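Local coordinates for inorganic pyrophosphatase (Neisseria gonorrhoeae, PDB 5TEA), which catalyses the magnesium-dependent hydrolysis of inorganic pyrophosphate to two phosphate ions, working as a homohexamer, at residues Gly24-Val29 with Ile115-Ala120; Asp77-Leu82 with Lys171-Glu176; Asn148-Leu153 with Gly157-Glu162. All blocks are in the same frame, centred on the assembly; numbering follows the deposited sequence.

Contact 1. Residues Gly24-Val29 with Ile115-Ala120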
loop_
_atom_site.group_PDB
_atom_site.type_symbol
_atom_site.label_atom_id
_atom_site.label_comp_id
_atom_site.label_asym_id
_atom_site.label_seq_id
_atom_site.Cartn_x
_atom_site.Cartn_y
_atom_site.Cartn_z
ATOM N N GLY B 24 -13.129 32.342 -2.445
ATOM C CA GLY B 24 -12.581 31.157 -3.073
ATOM C C GLY B 24 -12.116 30.079 -2.126
ATOM O O GLY B 24 -11.417 29.158 -2.558
ATOM N N ILE B 25 -12.464 30.158 -0.850
ATOM C CA ILE B 25 -12.127 29.122 0.125
ATOM C C ILE B 25 -13.451 28.552 0.604
ATOM O O ILE B 25 -14.186 29.224 1.333
ATOM C CB ILE B 25 -11.299 29.666 1.301
ATOM C CG1 ILE B 25 -10.104 30.469 0.788
ATOM C CG2 ILE B 25 -10.821 28.502 2.216
ATOM C CD1 ILE B 25 -9.116 29.654 0.020
ATOM N N ILE B 26 -13.774 27.323 0.181
ATOM C CA ILE B 26 -15.071 26.721 0.463
ATOM C C ILE B 26 -14.884 25.480 1.331
ATOM O O ILE B 26 -13.775 24.977 1.503
ATOM C CB ILE B 26 -15.819 26.353 -0.825
ATOM C CG1 ILE B 26 -15.046 25.251 -1.566
ATOM C CG2 ILE B 26 -16.054 27.620 -1.668
ATOM C CD1 ILE B 26 -15.714 24.768 -2.825
ATOM N N ASN B 27 -16.006 24.954 1.835
ATOM C CA ASN B 27 -15.992 23.717 2.609
ATOM C C ASN B 27 -16.310 22.551 1.685
ATOM O O ASN B 27 -17.254 22.624 0.891
ATOM C CB ASN B 27 -16.995 23.779 3.770
ATOM C CG ASN B 27 -16.636 24.847 4.794
ATOM O OD1 ASN B 27 -15.465 25.070 5.076
ATOM N ND2 ASN B 27 -17.641 25.525 5.333
ATOM N N VAL B 28 -15.522 21.483 1.789
ATOM C CA VAL B 28 -15.666 20.296 0.952
ATOM C C VAL B 28 -15.691 19.074 1.855
ATOM O O VAL B 28 -14.918 18.989 2.815
ATOM C CB VAL B 28 -14.519 20.196 -0.085
ATOM C CG1 VAL B 28 -14.522 18.839 -0.784
ATOM C CG2 VAL B 28 -14.682 21.315 -1.110
ATOM N N VAL B 29 -16.609 18.149 1.580
ATOM C CA VAL B 29 -16.662 16.861 2.259
ATOM C C VAL B 29 -16.176 15.793 1.284
ATOM O O VAL B 29 -16.700 15.681 0.170
ATOM C CB VAL B 29 -18.086 16.559 2.772
ATOM C CG1 VAL B 29 -18.188 15.124 3.294
ATOM C CG2 VAL B 29 -18.472 17.552 3.868
ATOM N N ILE B 115 -16.438 21.106 -9.406
ATOM C CA ILE B 115 -15.520 22.170 -8.992
ATOM C C ILE B 115 -14.165 21.541 -8.721
ATOM O O ILE B 115 -14.087 20.495 -8.069
ATOM C CB ILE B 115 -16.055 22.882 -7.738
ATOM C CG1 ILE B 115 -17.529 23.269 -7.926
ATOM C CG2 ILE B 115 -15.218 24.127 -7.406
ATOM C CD1 ILE B 115 -17.736 24.211 -9.130
ATOM N N VAL B 116 -13.095 22.150 -9.242
ATOM C CA VAL B 116 -11.736 21.650 -9.029
ATOM C C VAL B 116 -11.134 22.409 -7.854
ATOM O O VAL B 116 -11.152 23.648 -7.828
ATOM C CB VAL B 116 -10.869 21.801 -10.289
ATOM C CG1 VAL B 116 -9.517 21.110 -10.069
ATOM C CG2 VAL B 116 -11.584 21.244 -11.517
ATOM N N CYS B 117 -10.633 21.670 -6.867
ATOM C CA CYS B 117 -10.167 22.266 -5.622
ATOM C C CYS B 117 -8.848 21.639 -5.211
ATOM O O CYS B 117 -8.514 20.519 -5.617
ATOM C CB CYS B 117 -11.167 22.057 -4.468
ATOM S SG CYS B 117 -12.734 22.923 -4.627
ATOM N N VAL B 118 -8.136 22.359 -4.347
ATOM C CA VAL B 118 -7.015 21.817 -3.578
ATOM C C VAL B 118 -7.234 22.203 -2.120
ATOM O O VAL B 118 -7.975 23.155 -1.826
ATOM C CB VAL B 118 -5.656 22.352 -4.090
ATOM C CG1 VAL B 118 -5.389 21.843 -5.522
ATOM C CG2 VAL B 118 -5.638 23.903 -4.047
ATOM N N PRO B 119 -6.605 21.502 -1.183
ATOM C CA PRO B 119 -6.685 21.944 0.217
ATOM C C PRO B 119 -6.204 23.383 0.334
ATOM O O PRO B 119 -5.245 23.789 -0.332
ATOM C CB PRO B 119 -5.747 20.980 0.955
ATOM C CG PRO B 119 -5.665 19.768 0.052
ATOM C CD PRO B 119 -5.706 20.343 -1.338
ATOM N N ALA B 120 -6.892 24.158 1.178
ATOM C CA ALA B 120 -6.573 25.585 1.274
ATOM C C ALA B 120 -5.226 25.822 1.946
ATOM O O ALA B 120 -4.580 26.841 1.688
ATOM C CB ALA B 120 -7.672 26.335 2.027
#

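Contact 2. Residues Asp77-Leu82 with Lys171-Glu176. With CA (calcium ion), chain I.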
loop_
_atom_site.group_PDB
_atom_site.type_symbol
_atom_site.label_atom_id
_atom_site.label_comp_id
_atom_site.label_asym_id
_atom_site.label_seq_id
_atom_site.Cartn_x
_atom_site.Cartn_y
_atom_site.Cartn_z
ATOM N N ASP B 77 -28.941 16.832 -7.620
ATOM C CA ASP B 77 -27.649 16.271 -7.252
ATOM C C ASP B 77 -26.835 17.286 -6.443
ATOM O O ASP B 77 -26.899 18.490 -6.681
ATOM C CB ASP B 77 -26.893 15.898 -8.536
ATOM C CG ASP B 77 -26.008 14.674 -8.387
ATOM O OD1 ASP B 77 -26.012 14.033 -7.311
ATOM O OD2 ASP B 77 -25.304 14.357 -9.375
ATOM N N GLU B 78 -26.054 16.799 -5.485
ATOM C CA GLU B 78 -25.119 17.684 -4.797
ATOM C C GLU B 78 -23.990 18.106 -5.742
ATOM O O GLU B 78 -23.622 17.375 -6.665
ATOM C CB GLU B 78 -24.543 17.004 -3.554
ATOM N N LEU B 79 -23.476 19.320 -5.535
ATOM C CA LEU B 79 -22.425 19.849 -6.409
ATOM C C LEU B 79 -21.116 19.131 -6.111
ATOM O O LEU B 79 -20.630 19.174 -4.978
ATOM C CB LEU B 79 -22.267 21.361 -6.213
ATOM C CG LEU B 79 -21.188 22.073 -7.037
ATOM C CD1 LEU B 79 -21.296 21.719 -8.509
ATOM C CD2 LEU B 79 -21.296 23.609 -6.846
ATOM N N ASP B 80 -20.561 18.456 -7.119
ATOM C CA ASP B 80 -19.420 17.579 -6.921
ATOM C C ASP B 80 -18.114 18.365 -6.926
ATOM O O ASP B 80 -18.030 19.480 -7.449
ATOM C CB ASP B 80 -19.349 16.512 -8.006
ATOM C CG ASP B 80 -20.640 15.769 -8.176
ATOM O OD1 ASP B 80 -21.216 15.281 -7.173
ATOM O OD2 ASP B 80 -21.054 15.665 -9.341
ATOM N N VAL B 81 -17.086 17.758 -6.332
ATOM C CA VAL B 81 -15.762 18.356 -6.181
ATOM C C VAL B 81 -14.702 17.342 -6.587
ATOM O O VAL B 81 -14.732 16.194 -6.125
ATOM C CB VAL B 81 -15.494 18.820 -4.736
ATOM C CG1 VAL B 81 -14.058 19.368 -4.606
ATOM C CG2 VAL B 81 -16.505 19.881 -4.315
ATOM N N LEU B 82 -13.780 17.770 -7.455
ATOM C CA LEU B 82 -12.529 17.075 -7.726
ATOM C C LEU B 82 -11.454 17.734 -6.864
ATOM O O LEU B 82 -11.065 18.875 -7.119
ATOM C CB LEU B 82 -12.183 17.161 -9.213
ATOM C CG LEU B 82 -13.320 16.733 -10.159
ATOM C CD1 LEU B 82 -12.867 16.785 -11.616
ATOM C CD2 LEU B 82 -13.810 15.314 -9.812
ATOM N N LYS B 171 -16.965 29.901 -9.283
ATOM C CA LYS B 171 -17.742 30.579 -8.247
ATOM C C LYS B 171 -19.177 30.819 -8.690
ATOM O O LYS B 171 -20.108 30.732 -7.880
ATOM C CB LYS B 171 -17.086 31.905 -7.879
ATOM C CG LYS B 171 -15.818 31.744 -7.071
ATOM C CD LYS B 171 -15.160 33.096 -6.828
ATOM C CE LYS B 171 -13.745 32.941 -6.287
ATOM N NZ LYS B 171 -13.057 34.266 -6.201
ATOM N N LYS B 172 -19.376 31.168 -9.958
ATOM C CA LYS B 172 -20.733 31.395 -10.430
ATOM C C LYS B 172 -21.549 30.114 -10.346
ATOM O O LYS B 172 -22.710 30.133 -9.919
ATOM C CB LYS B 172 -20.700 31.940 -11.855
ATOM C CG LYS B 172 -22.076 32.207 -12.444
ATOM C CD LYS B 172 -21.970 32.758 -13.856
ATOM C CE LYS B 172 -21.299 31.753 -14.783
ATOM N NZ LYS B 172 -22.018 30.442 -14.818
ATOM N N VAL B 173 -20.946 28.989 -10.731
ATOM C CA VAL B 173 -21.611 27.687 -10.623
ATOM C C VAL B 173 -21.977 27.392 -9.173
ATOM O O VAL B 173 -23.101 26.977 -8.875
ATOM C CB VAL B 173 -20.717 26.588 -11.215
ATOM C CG1 VAL B 173 -21.292 25.184 -10.915
ATOM C CG2 VAL B 173 -20.532 26.812 -12.714
ATOM N N ILE B 174 -21.037 27.619 -8.248
ATOM C CA ILE B 174 -21.312 27.388 -6.828
ATOM C C ILE B 174 -22.473 28.259 -6.359
ATOM O O ILE B 174 -23.407 27.777 -5.708
ATOM C CB ILE B 174 -20.046 27.625 -5.979
ATOM C CG1 ILE B 174 -18.971 26.585 -6.319
ATOM C CG2 ILE B 174 -20.384 27.539 -4.507
ATOM C CD1 ILE B 174 -17.551 26.937 -5.770
ATOM N N LYS B 175 -22.438 29.557 -6.689
ATOM C CA LYS B 175 -23.495 30.456 -6.230
ATOM C C LYS B 175 -24.859 30.068 -6.802
ATOM O O LYS B 175 -25.887 30.194 -6.124
ATOM C CB LYS B 175 -23.143 31.902 -6.586
ATOM C CG LYS B 175 -21.992 32.451 -5.758
ATOM C CD LYS B 175 -21.722 33.902 -6.084
ATOM C CE LYS B 175 -21.375 34.662 -4.826
ATOM N NZ LYS B 175 -21.126 36.112 -5.079
ATOM N N GLU B 176 -24.891 29.601 -8.050
ATOM C CA GLU B 176 -26.147 29.109 -8.613
ATOM C C GLU B 176 -26.654 27.891 -7.850
ATOM O O GLU B 176 -27.867 27.728 -7.654
ATOM C CB GLU B 176 -25.960 28.774 -10.092
ATOM C CG GLU B 176 -25.801 30.002 -10.988
ATOM C CD GLU B 176 -25.300 29.655 -12.381
ATOM O OE1 GLU B 176 -24.961 28.475 -12.623
ATOM O OE2 GLU B 176 -25.235 30.566 -13.231
HETATM CA CA CA I . -23.573 16.542 -9.349
HETATM O O HOH W 1 -22.266 18.528 -9.679
HETATM O O HOH W 2 -23.027 14.619 -9.349
#

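Contact 3. Residues Asn148-Leu153 with Gly157-Glu162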
loop_
_atom_site.group_PDB
_atom_site.type_symbol
_atom_site.label_atom_id
_atom_site.label_comp_id
_atom_site.label_asym_id
_atom_site.label_seq_id
_atom_site.Cartn_x
_atom_site.Cartn_y
_atom_site.Cartn_z
ATOM N N ASN B 148 -14.754 11.410 -19.567
ATOM C CA ASN B 148 -15.328 11.161 -20.887
ATOM C C ASN B 148 -15.594 9.680 -21.140
ATOM O O ASN B 148 -16.392 9.347 -22.026
ATOM C CB ASN B 148 -14.384 11.680 -21.986
ATOM C CG ASN B 148 -14.543 13.172 -22.232
ATOM O OD1 ASN B 148 -15.571 13.749 -21.891
ATOM N ND2 ASN B 148 -13.543 13.790 -22.864
ATOM N N HIS B 149 -14.972 8.790 -20.372
ATOM C CA HIS B 149 -15.016 7.373 -20.705
ATOM C C HIS B 149 -15.418 6.432 -19.571
ATOM O O HIS B 149 -15.499 5.217 -19.804
ATOM C CB HIS B 149 -13.644 6.947 -21.241
ATOM C CG HIS B 149 -13.307 7.556 -22.564
ATOM N ND1 HIS B 149 -13.811 7.069 -23.750
ATOM C CD2 HIS B 149 -12.548 8.631 -22.888
ATOM C CE1 HIS B 149 -13.358 7.804 -24.752
ATOM N NE2 HIS B 149 -12.591 8.760 -24.257
ATOM N N TYR B 150 -15.679 6.933 -18.361
ATOM C CA TYR B 150 -15.773 6.007 -17.232
ATOM C C TYR B 150 -17.037 5.156 -17.243
ATOM O O TYR B 150 -17.086 4.144 -16.530
ATOM C CB TYR B 150 -15.657 6.759 -15.901
ATOM C CG TYR B 150 -16.873 7.564 -15.509
ATOM C CD1 TYR B 150 -17.190 8.748 -16.164
ATOM C CD2 TYR B 150 -17.693 7.149 -14.465
ATOM C CE1 TYR B 150 -18.298 9.497 -15.789
ATOM C CE2 TYR B 150 -18.797 7.885 -14.084
ATOM C CZ TYR B 150 -19.094 9.060 -14.747
ATOM O OH TYR B 150 -20.195 9.793 -14.370
ATOM N N LYS B 151 -18.031 5.493 -18.056
ATOM C CA LYS B 151 -19.191 4.630 -18.227
ATOM C C LYS B 151 -19.146 3.833 -19.529
ATOM O O LYS B 151 -20.158 3.242 -19.917
ATOM C CB LYS B 151 -20.477 5.459 -18.156
ATOM C CG LYS B 151 -20.725 6.104 -16.789
ATOM C CD LYS B 151 -22.016 6.906 -16.797
ATOM C CE LYS B 151 -22.439 7.322 -15.398
ATOM N NZ LYS B 151 -23.092 6.207 -14.655
ATOM N N ASP B 152 -17.996 3.792 -20.208
ATOM C CA ASP B 152 -17.968 3.204 -21.546
ATOM C C ASP B 152 -18.338 1.732 -21.568
ATOM O O ASP B 152 -18.740 1.232 -22.623
ATOM C CB ASP B 152 -16.595 3.367 -22.193
ATOM C CG ASP B 152 -16.455 4.683 -22.898
ATOM O OD1 ASP B 152 -17.348 5.537 -22.708
ATOM O OD2 ASP B 152 -15.463 4.866 -23.637
ATOM N N LEU B 153 -18.192 1.008 -20.458
ATOM C CA LEU B 153 -18.468 -0.422 -20.542
ATOM C C LEU B 153 -19.957 -0.710 -20.699
ATOM O O LEU B 153 -20.317 -1.779 -21.196
ATOM C CB LEU B 153 -17.897 -1.157 -19.326
ATOM C CG LEU B 153 -16.369 -1.104 -19.240
ATOM C CD1 LEU B 153 -15.865 -2.065 -18.182
ATOM C CD2 LEU B 153 -15.736 -1.420 -20.582
ATOM N N GLY B 157 -25.778 7.140 -21.844
ATOM C CA GLY B 157 -25.970 8.562 -22.060
ATOM C C GLY B 157 -24.636 9.259 -22.176
ATOM O O GLY B 157 -23.578 8.675 -21.928
ATOM N N THR B 158 -24.703 10.533 -22.556
ATOM C CA THR B 158 -23.499 11.330 -22.724
ATOM C C THR B 158 -22.681 11.342 -21.436
ATOM O O THR B 158 -23.237 11.362 -20.334
ATOM C CB THR B 158 -23.885 12.756 -23.131
ATOM O OG1 THR B 158 -24.401 12.747 -24.471
ATOM C CG2 THR B 158 -22.685 13.696 -23.040
ATOM N N THR B 159 -21.357 11.244 -21.590
ATOM C CA THR B 159 -20.376 11.599 -20.565
ATOM C C THR B 159 -19.384 12.503 -21.289
ATOM O O THR B 159 -18.505 12.006 -21.998
ATOM C CB THR B 159 -19.664 10.376 -19.952
ATOM O OG1 THR B 159 -19.045 9.592 -20.992
ATOM C CG2 THR B 159 -20.646 9.496 -19.175
ATOM N N LYS B 160 -19.520 13.822 -21.143
ATOM C CA LYS B 160 -18.748 14.737 -21.975
ATOM C C LYS B 160 -18.252 15.917 -21.164
ATOM O O LYS B 160 -19.054 16.690 -20.630
ATOM C CB LYS B 160 -19.565 15.249 -23.161
ATOM C CG LYS B 160 -18.790 16.188 -24.076
ATOM C CD LYS B 160 -17.489 15.545 -24.535
ATOM C CE LYS B 160 -16.795 16.380 -25.612
ATOM N NZ LYS B 160 -15.470 15.789 -25.993
ATOM N N VAL B 161 -16.936 16.078 -21.123
ATOM C CA VAL B 161 -16.324 17.296 -20.596
ATOM C C VAL B 161 -16.386 18.368 -21.676
ATOM O O VAL B 161 -15.780 18.223 -22.745
ATOM C CB VAL B 161 -14.877 17.046 -20.151
ATOM C CG1 VAL B 161 -14.251 18.374 -19.690
ATOM C CG2 VAL B 161 -14.825 15.959 -19.044
ATOM N N GLU B 162 -17.134 19.440 -21.401
ATOM C CA GLU B 162 -17.413 20.471 -22.392
ATOM C C GLU B 162 -16.345 21.547 -22.433
ATOM O O GLU B 162 -16.070 22.091 -23.509
ATOM C CB GLU B 162 -18.758 21.137 -22.105
ATOM C CG GLU B 162 -19.928 20.172 -22.065
ATOM C CD GLU B 162 -20.346 19.684 -23.446
ATOM O OE1 GLU B 162 -19.678 20.025 -24.443
ATOM O OE2 GLU B 162 -21.353 18.957 -23.537
HETATM O O HOH W 3 -14.033 16.423 -23.772
HETATM O O HOH W 4 -18.342 7.038 -20.483
#

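Contact 1. Residues Gly24-Val29 with Ile115-Ala120
Neither rings nor amides meet where Ile25, Ile26 and Val28 face Cys117 and Ala120; methyl groups and one sulfur carry the whole contact. The one side-chain amide in the two segments, that of Asn27, is turned off to another part of the chain, where its ND2 is hydrogen-bonded to the backbone O of Thr17. Ile26 reaches Cys117 through its end methyl: its CG1 stands between the backbone N and the carbonyl carbon (chi1 65°), and the chain then runs on extended, which carries Ile26 CD1 to within 3.9 Å of Cys117 SG. Val28 brings CG2 to the same sulfur at 4.3 Å, and because Ile26 CD1 and Val28 CG2 are themselves 4.0 Å apart, the three groups pack as one cluster.

The two strands are not partners in the sheet; each pairs in antiparallel fashion with strand 94-107 between them. On their other flanks they are joined through strands 64-67 and 80-83, so that five strands close into a barrel, the OB-type fold known for this pyrophosphatase family. The runs 25-28 and 117-120 point 117° apart, and Ile26, Val28 and Cys117 meet inside the barrel, where Val81 touches both Val28 and Cys117. Helix 167-183 packs beside them, its Ile174 touching both Ile26 and Ile115.

The two segments are not evenly spaced: Val28 CA and Cys117 CA lie 8.8 Å apart, whereas Ile25 CA and Ala120 CA approach to 6.7 Å. There, at a partly exposed margin, Ile25 CG2 lies 3.8 Å from Ala120 CB, being set anti to the backbone N. Ile25 CD1 is 4.1 Å from the same Ala120 CB. Just before it, Gly24, with positive phi, and Ile25 together face Asp20 in a G1 beta bulge.

Contact 2. Residues Asp77-Leu82 with Lys171-Glu176
Leu79 lays its CD2 methyl against Ile174, 3.8 Å from both Ile174 CG1 and Ile174 CA, while the other branch, CD1, reaches Val173 CG1 at 4.2 Å. CG of Leu79 lies anti to the backbone N (chi1 179°), an extension that carries the forked end to the helix surface, where it crosses the Ile174 side chain at about a right angle. Ile68 and Ile115 also touch Leu79, which is buried. Helix 167-183 here packs against the barrel beside strand 80-83, and the residues flanking Leu79 in sequence belong to the metal site. The calcium ion lies 2.7 Å from Asp80 OD2. Asp77 OD2 and the backbone O of Glu78 bind it too, and Asp73 and Asp112 supply the remaining protein ligands. Two waters complete its shell, and water 1 also accepts the backbone N-H of Asp80 at 3.1 Å, tying the main chain to the ion a second time. Asp80 OD2 has a further partner in Lys114 NZ, whose positive charge probably adds to the ion's in balancing the carboxylates. On the helix itself, Lys172 NZ and Glu176 OE2 form a salt bridge of 3.6 Å, one turn apart.

Contact 3. Residues Asn148-Leu153 with Gly157-Glu162
Thr159 is the first residue of 157-162 to touch the other segment, and its branches do different work. OG1 donates to the backbone O of Asn148 at 2.9 Å, well above the carbonyl plane (by 69°), and receives a hydrogen bond from water 4, which gives one to Asp152 OD1 and accepts one from Lys151 N. The CG2 methyl lies 3.8 Å from Lys151 CD and obliquely against the Tyr150 ring, one face of which carries Lys151 CG. Lys160 follows, bent at chi2 (54°) and slanting across the Asn148 side chain, with Lys160 CD 3.7 Å from Asn148 OD1; its NZ and Asn148 ND2 donate to water 3, which donates to the backbone O of Val161. Val161 gives its N-H to Asn148 OD1 at 2.8 Å, nearly straight (166°) and in the plane of the amide, so both amide ends are held. Within the preceding type I turn, His149 ND1 donates to Asp152 OD2 at 2.8 Å, and Phe145 of a neighbouring subunit packs on both. Through Asn148 the last part of helix 137-149 is joined to strand 159-165, next to Tyr150, which contacts Lys61 by cation-pi and is predicted to bind substrate in the active site.

Contacts 1 and 2 share the barrel wall, their centres about 11 Å apart. Strands 80-83 and 110-119 run parallel as neighbours there: Leu82 N lies 2.8 Å from Ile115 O and Leu82 O lies 2.8 Å from Cys117 N, both probable hydrogen bonds. Contact 3 stands apart, its centre about 19 Å from that of contact 2 and about 24 Å from that of contact 1. It is nested within the loop that contact 2 closes, residues 148-162 falling between Leu82 and Lys171; strand 159-165 then leads into helix 167-183. The metal site belongs to contact 2; the Tyr150 side chain of contact 3 lies about 9 Å from the ion, that of Val28 in contact 1 about 13 Å.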